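Local atomic coordinates of uncharacterized HTH-type transcriptional regulator YydK (Bacillus subtilis subsp. subtilis, PDB entry 3BWG), a protein that probably binds DNA as a transcription factor of the GntR family, its winged-helix DNA-binding domain being joined to a UTRA domain. Residues B[4-16]-B[39-53]. Residues are numbered along the deposited sequence; the frame is centred on the assembly and turned at random.
Sequences MLKYQQIATEIET and FEVSKSTITKSLELL
Ile10 and Phe39 interlock where the first helix of a winged helix-turn-helix domain, as in GntR regulators, packs on the predicted DNA-binding motif. Ile10 is a forked bump. Its CG2 lies over one face of the Phe39 ring in a CH-pi contact, 4.0 Å from the centroid and 15° off the normal, while CD1 rests against the base of the ring, 3.4 Å from Phe39 CB. CG2 also meets Ile46 CD1, so a single beta-branched side chain fills the hollow between Phe39, near the end of helix 32-39, and helix 43-53. The far end of the ring is bounded by Ile14, whose CG1 sits 3.8 Å from Phe39 CZ, and Glu13 OE1 lies at the ring edge, near its plane, where the slightly positive C-H rim would suit a carboxylate oxygen.

The axes of segments 6-16 and 43-53 cross at -62° and approach to 8.4 Å, a closeness that small residues permit. Ala11 and Ser49 put little bulk at the crossing; the shallow spot over Ala11 CB receives Leu52 CD2 at 3.8 Å. Tyr7 CG stands between its own backbone N and carbonyl carbon (chi1 79°), which sends the side chain across that of Leu52 at about a right angle, CE2 meeting CD2. Further along, Leu53 forks: CD2 fits against Ile14 CG2 and CD1 lies by Ala11 and the carboxylate end of Glu15, while Leu53 also touches Ile59 of strand 59-62. Helix 32-39 covers Ile46 from beyond the contact with Leu32, Leu35 and Met36. Serine suits the buried crossing point because its hydroxyl is compact and can turn to backbone oxygens: Ser49 OG lies 3.1 Å from Tyr7 O and 3.2 Å from Thr45 O, and its one proton can go to either.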
loop_
_atom_site.group_PDB
_atom_site.type_symbol
_atom_site.label_atom_id
_atom_site.label_comp_id
_atom_site.label_asym_id
_atom_site.label_seq_id
_atom_site.Cartn_x
_atom_site.Cartn_y
_atom_site.Cartn_z
HETATM N N MSE B 4 -20.323 -15.204 4.946
HETATM C CA MSE B 4 -21.620 -15.898 4.658
HETATM C C MSE B 4 -22.241 -16.637 5.865
HETATM O O MSE B 4 -23.293 -17.287 5.746
HETATM C CB MSE B 4 -21.465 -16.840 3.452
HETATM C CG MSE B 4 -22.018 -16.283 2.135
HETATM SE SE MSE B 4 -23.989 -16.075 2.124
HETATM C CE MSE B 4 -24.097 -14.160 2.574
ATOM N N LEU B 5 -21.595 -16.531 7.022
ATOM C CA LEU B 5 -22.088 -17.176 8.242
ATOM C C LEU B 5 -22.461 -16.103 9.278
ATOM O O LEU B 5 -22.515 -14.915 8.930
ATOM C CB LEU B 5 -21.059 -18.194 8.779
ATOM C CG LEU B 5 -20.588 -19.397 7.921
ATOM C CD1 LEU B 5 -21.672 -19.971 6.978
ATOM C CD2 LEU B 5 -19.318 -19.094 7.132
ATOM N N LYS B 6 -22.728 -16.507 10.526
ATOM C CA LYS B 6 -23.117 -15.567 11.597
ATOM C C LYS B 6 -21.997 -14.562 11.944
ATOM O O LYS B 6 -22.266 -13.407 12.292
ATOM C CB LYS B 6 -23.553 -16.325 12.856
ATOM C CG LYS B 6 -24.132 -15.454 13.974
ATOM C CD LYS B 6 -25.415 -14.764 13.537
ATOM C CE LYS B 6 -26.417 -14.644 14.674
ATOM N NZ LYS B 6 -27.799 -14.631 14.111
ATOM N N TYR B 7 -20.755 -15.019 11.850
ATOM C CA TYR B 7 -19.611 -14.176 12.098
ATOM C C TYR B 7 -19.463 -13.088 11.003
ATOM O O TYR B 7 -18.904 -12.013 11.277
ATOM C CB TYR B 7 -18.340 -15.025 12.329
ATOM C CG TYR B 7 -17.679 -15.556 11.075
ATOM C CD1 TYR B 7 -18.004 -16.820 10.556
ATOM C CD2 TYR B 7 -16.712 -14.804 10.419
ATOM C CE1 TYR B 7 -17.380 -17.298 9.383
ATOM C CE2 TYR B 7 -16.097 -15.254 9.262
ATOM C CZ TYR B 7 -16.426 -16.492 8.740
ATOM O OH TYR B 7 -15.780 -16.898 7.587
ATOM N N GLN B 8 -19.980 -13.351 9.793
ATOM C CA GLN B 8 -20.023 -12.339 8.710
ATOM C C GLN B 8 -21.089 -11.264 8.944
ATOM O O GLN B 8 -20.819 -10.085 8.732
ATOM C CB GLN B 8 -20.220 -12.979 7.321
ATOM C CG GLN B 8 -20.319 -11.971 6.112
ATOM C CD GLN B 8 -21.759 -11.703 5.571
ATOM O OE1 GLN B 8 -22.500 -12.631 5.213
ATOM N NE2 GLN B 8 -22.123 -10.417 5.474
ATOM N N GLN B 9 -22.298 -11.662 9.345
ATOM C CA GLN B 9 -23.356 -10.683 9.638
ATOM C C GLN B 9 -22.965 -9.737 10.794
ATOM O O GLN B 9 -23.157 -8.515 10.697
ATOM C CB GLN B 9 -24.726 -11.364 9.882
ATOM C CG GLN B 9 -25.905 -10.413 10.282
ATOM C CD GLN B 9 -26.163 -9.221 9.307
ATOM O OE1 GLN B 9 -25.759 -9.230 8.135
ATOM N NE2 GLN B 9 -26.839 -8.193 9.809
ATOM N N ILE B 10 -22.392 -10.310 11.859
ATOM C CA ILE B 10 -21.947 -9.554 13.030
ATOM C C ILE B 10 -20.842 -8.556 12.627
ATOM O O ILE B 10 -20.896 -7.375 12.992
ATOM C CB ILE B 10 -21.404 -10.483 14.167
ATOM C CG1 ILE B 10 -22.423 -11.563 14.632
ATOM C CG2 ILE B 10 -20.829 -9.647 15.325
ATOM C CD1 ILE B 10 -23.763 -11.070 15.043
ATOM N N ALA B 11 -19.842 -9.037 11.886
ATOM C CA ALA B 11 -18.803 -8.170 11.314
ATOM C C ALA B 11 -19.413 -6.936 10.632
ATOM O O ALA B 11 -19.025 -5.802 10.926
ATOM C CB ALA B 11 -17.934 -8.949 10.350
ATOM N N THR B 12 -20.412 -7.157 9.775
ATOM C CA THR B 12 -21.021 -6.067 9.013
ATOM C C THR B 12 -21.769 -5.055 9.903
ATOM O O THR B 12 -21.668 -3.839 9.686
ATOM C CB THR B 12 -21.891 -6.622 7.847
ATOM O OG1 THR B 12 -21.029 -7.114 6.813
ATOM C CG2 THR B 12 -22.850 -5.555 7.263
ATOM N N GLU B 13 -22.481 -5.552 10.913
ATOM C CA GLU B 13 -23.217 -4.693 11.840
ATOM C C GLU B 13 -22.261 -3.851 12.693
ATOM O O GLU B 13 -22.567 -2.702 13.028
ATOM C CB GLU B 13 -24.151 -5.523 12.731
ATOM C CG GLU B 13 -25.185 -6.351 11.952
ATOM C CD GLU B 13 -26.600 -6.339 12.553
ATOM O OE1 GLU B 13 -26.741 -6.539 13.782
ATOM O OE2 GLU B 13 -27.577 -6.143 11.783
ATOM N N ILE B 14 -21.113 -4.440 13.040
ATOM C CA ILE B 14 -20.023 -3.738 13.736
ATOM C C ILE B 14 -19.386 -2.586 12.927
ATOM O O ILE B 14 -19.212 -1.489 13.466
ATOM C CB ILE B 14 -18.959 -4.726 14.209
ATOM C CG1 ILE B 14 -19.461 -5.446 15.453
ATOM C CG2 ILE B 14 -17.654 -4.008 14.508
ATOM C CD1 ILE B 14 -18.713 -6.706 15.781
ATOM N N GLU B 15 -19.048 -2.839 11.656
ATOM C CA GLU B 15 -18.719 -1.772 10.698
ATOM C C GLU B 15 -19.747 -0.649 10.662
ATOM O O GLU B 15 -19.372 0.502 10.753
ATOM C CB GLU B 15 -18.574 -2.342 9.297
ATOM C CG GLU B 15 -17.159 -2.776 8.968
ATOM C CD GLU B 15 -17.099 -3.805 7.857
ATOM O OE1 GLU B 15 -18.126 -4.481 7.584
ATOM O OE2 GLU B 15 -16.007 -3.946 7.258
ATOM N N THR B 16 -21.038 -1.002 10.520
ATOM C CA THR B 16 -22.166 -0.046 10.581
ATOM C C THR B 16 -22.182 0.784 11.866
ATOM O O THR B 16 -22.400 2.008 11.830
ATOM C CB THR B 16 -23.551 -0.773 10.469
ATOM O OG1 THR B 16 -23.636 -1.451 9.213
ATOM C CG2 THR B 16 -24.738 0.215 10.609
ATOM N N PHE B 39 -25.183 -8.942 20.284
ATOM C CA PHE B 39 -25.673 -9.798 19.209
ATOM C C PHE B 39 -26.113 -11.172 19.705
ATOM O O PHE B 39 -26.385 -12.081 18.911
ATOM C CB PHE B 39 -24.613 -9.940 18.127
ATOM C CG PHE B 39 -24.028 -8.629 17.676
ATOM C CD1 PHE B 39 -24.644 -7.885 16.669
ATOM C CD2 PHE B 39 -22.843 -8.143 18.244
ATOM C CE1 PHE B 39 -24.095 -6.676 16.244
ATOM C CE2 PHE B 39 -22.299 -6.931 17.836
ATOM C CZ PHE B 39 -22.919 -6.203 16.826
ATOM N N GLU B 40 -26.196 -11.312 21.025
ATOM C CA GLU B 40 -26.594 -12.570 21.675
ATOM C C GLU B 40 -25.961 -13.812 21.000
ATOM O O GLU B 40 -26.643 -14.654 20.391
ATOM C CB GLU B 40 -28.129 -12.648 21.843
ATOM C CG GLU B 40 -28.668 -11.603 22.866
ATOM C CD GLU B 40 -30.197 -11.492 22.904
ATOM O OE1 GLU B 40 -30.781 -11.366 24.021
ATOM O OE2 GLU B 40 -30.800 -11.522 21.810
ATOM N N VAL B 41 -24.632 -13.883 21.105
ATOM C CA VAL B 41 -23.833 -14.912 20.445
ATOM C C VAL B 41 -22.720 -15.397 21.377
ATOM O O VAL B 41 -22.470 -14.814 22.438
ATOM C CB VAL B 41 -23.221 -14.423 19.053
ATOM C CG1 VAL B 41 -24.268 -14.487 17.915
ATOM C CG2 VAL B 41 -22.614 -13.051 19.151
ATOM N N SER B 42 -22.057 -16.472 20.973
ATOM C CA SER B 42 -20.938 -16.966 21.747
ATOM C C SER B 42 -19.725 -16.028 21.809
ATOM O O SER B 42 -19.579 -15.103 20.997
ATOM C CB SER B 42 -20.498 -18.324 21.242
ATOM O OG SER B 42 -20.176 -19.116 22.373
ATOM N N LYS B 43 -18.857 -16.283 22.792
ATOM C CA LYS B 43 -17.540 -15.665 22.846
ATOM C C LYS B 43 -16.801 -16.020 21.569
ATOM O O LYS B 43 -16.158 -15.172 20.975
ATOM C CB LYS B 43 -16.762 -16.136 24.082
ATOM C CG LYS B 43 -15.282 -15.654 24.180
ATOM C CD LYS B 43 -14.739 -15.781 25.618
ATOM C CE LYS B 43 -15.283 -14.644 26.526
ATOM N NZ LYS B 43 -15.594 -15.080 27.933
ATOM N N SER B 44 -16.916 -17.279 21.151
ATOM C CA SER B 44 -16.231 -17.789 19.958
ATOM C C SER B 44 -16.754 -17.144 18.655
ATOM O O SER B 44 -15.999 -16.951 17.699
ATOM C CB SER B 44 -16.388 -19.307 19.890
ATOM O OG SER B 44 -16.200 -19.762 18.565
ATOM N N THR B 45 -18.051 -16.850 18.615
ATOM C CA THR B 45 -18.657 -16.200 17.461
ATOM C C THR B 45 -18.124 -14.780 17.364
ATOM O O THR B 45 -17.711 -14.335 16.286
ATOM C CB THR B 45 -20.213 -16.261 17.534
ATOM O OG1 THR B 45 -20.625 -17.626 17.456
ATOM C CG2 THR B 45 -20.862 -15.497 16.368
ATOM N N ILE B 46 -18.066 -14.073 18.491
ATOM C CA ILE B 46 -17.496 -12.723 18.485
ATOM C C ILE B 46 -16.004 -12.721 18.106
ATOM O O ILE B 46 -15.559 -11.880 17.341
ATOM C CB ILE B 46 -17.741 -11.940 19.816
ATOM C CG1 ILE B 46 -19.236 -11.627 20.010
ATOM C CG2 ILE B 46 -16.955 -10.635 19.830
ATOM C CD1 ILE B 46 -19.865 -10.673 18.923
ATOM N N THR B 47 -15.253 -13.683 18.633
ATOM C CA THR B 47 -13.815 -13.798 18.353
ATOM C C THR B 47 -13.530 -13.939 16.837
ATOM O O THR B 47 -12.576 -13.342 16.323
ATOM C CB THR B 47 -13.209 -14.934 19.196
ATOM O OG1 THR B 47 -13.311 -14.577 20.581
ATOM C CG2 THR B 47 -11.779 -15.170 18.852
ATOM N N LYS B 48 -14.379 -14.695 16.138
ATOM C CA LYS B 48 -14.300 -14.872 14.680
ATOM C C LYS B 48 -14.681 -13.614 13.889
ATOM O O LYS B 48 -14.119 -13.335 12.830
ATOM C CB LYS B 48 -15.185 -16.056 14.246
ATOM C CG LYS B 48 -14.696 -17.415 14.732
ATOM C CD LYS B 48 -15.363 -18.561 13.956
ATOM C CE LYS B 48 -15.321 -19.888 14.721
ATOM N NZ LYS B 48 -15.691 -21.030 13.831
ATOM N N SER B 49 -15.651 -12.861 14.397
ATOM C CA SER B 49 -16.018 -11.574 13.810
ATOM C C SER B 49 -14.857 -10.586 13.952
ATOM O O SER B 49 -14.514 -9.850 13.020
ATOM C CB SER B 49 -17.274 -11.026 14.477
ATOM O OG SER B 49 -18.352 -11.912 14.278
ATOM N N LEU B 50 -14.214 -10.618 15.111
ATOM C CA LEU B 50 -13.093 -9.744 15.336
ATOM C C LEU B 50 -11.922 -10.084 14.419
ATOM O O LEU B 50 -11.273 -9.153 13.943
ATOM C CB LEU B 50 -12.717 -9.690 16.826
ATOM C CG LEU B 50 -13.839 -9.154 17.743
ATOM C CD1 LEU B 50 -13.454 -9.298 19.201
ATOM C CD2 LEU B 50 -14.209 -7.715 17.423
ATOM N N GLU B 51 -11.663 -11.377 14.126
ATOM C CA GLU B 51 -10.533 -11.709 13.197
ATOM C C GLU B 51 -10.790 -11.174 11.802
ATOM O O GLU B 51 -9.917 -10.524 11.211
ATOM C CB GLU B 51 -10.222 -13.197 13.064
ATOM C CG GLU B 51 -10.654 -14.092 14.203
ATOM C CD GLU B 51 -9.682 -14.103 15.381
ATOM O OE1 GLU B 51 -9.229 -15.230 15.763
ATOM O OE2 GLU B 51 -9.406 -12.994 15.926
ATOM N N LEU B 52 -11.981 -11.454 11.275
ATOM C CA LEU B 52 -12.380 -10.938 9.973
ATOM C C LEU B 52 -12.103 -9.440 9.830
ATOM O O LEU B 52 -11.436 -9.028 8.887
ATOM C CB LEU B 52 -13.857 -11.229 9.699
ATOM C CG LEU B 52 -14.453 -10.866 8.329
ATOM C CD1 LEU B 52 -13.587 -11.410 7.183
ATOM C CD2 LEU B 52 -15.880 -11.407 8.243
ATOM N N LEU B 53 -12.639 -8.649 10.763
ATOM C CA LEU B 53 -12.470 -7.195 10.799
ATOM C C LEU B 53 -11.012 -6.740 10.820
ATOM O O LEU B 53 -10.647 -5.732 10.185
ATOM C CB LEU B 53 -13.155 -6.653 12.045
ATOM C CG LEU B 53 -14.497 -5.935 11.983
ATOM C CD1 LEU B 53 -15.170 -5.960 10.604
ATOM C CD2 LEU B 53 -15.362 -6.495 13.068
#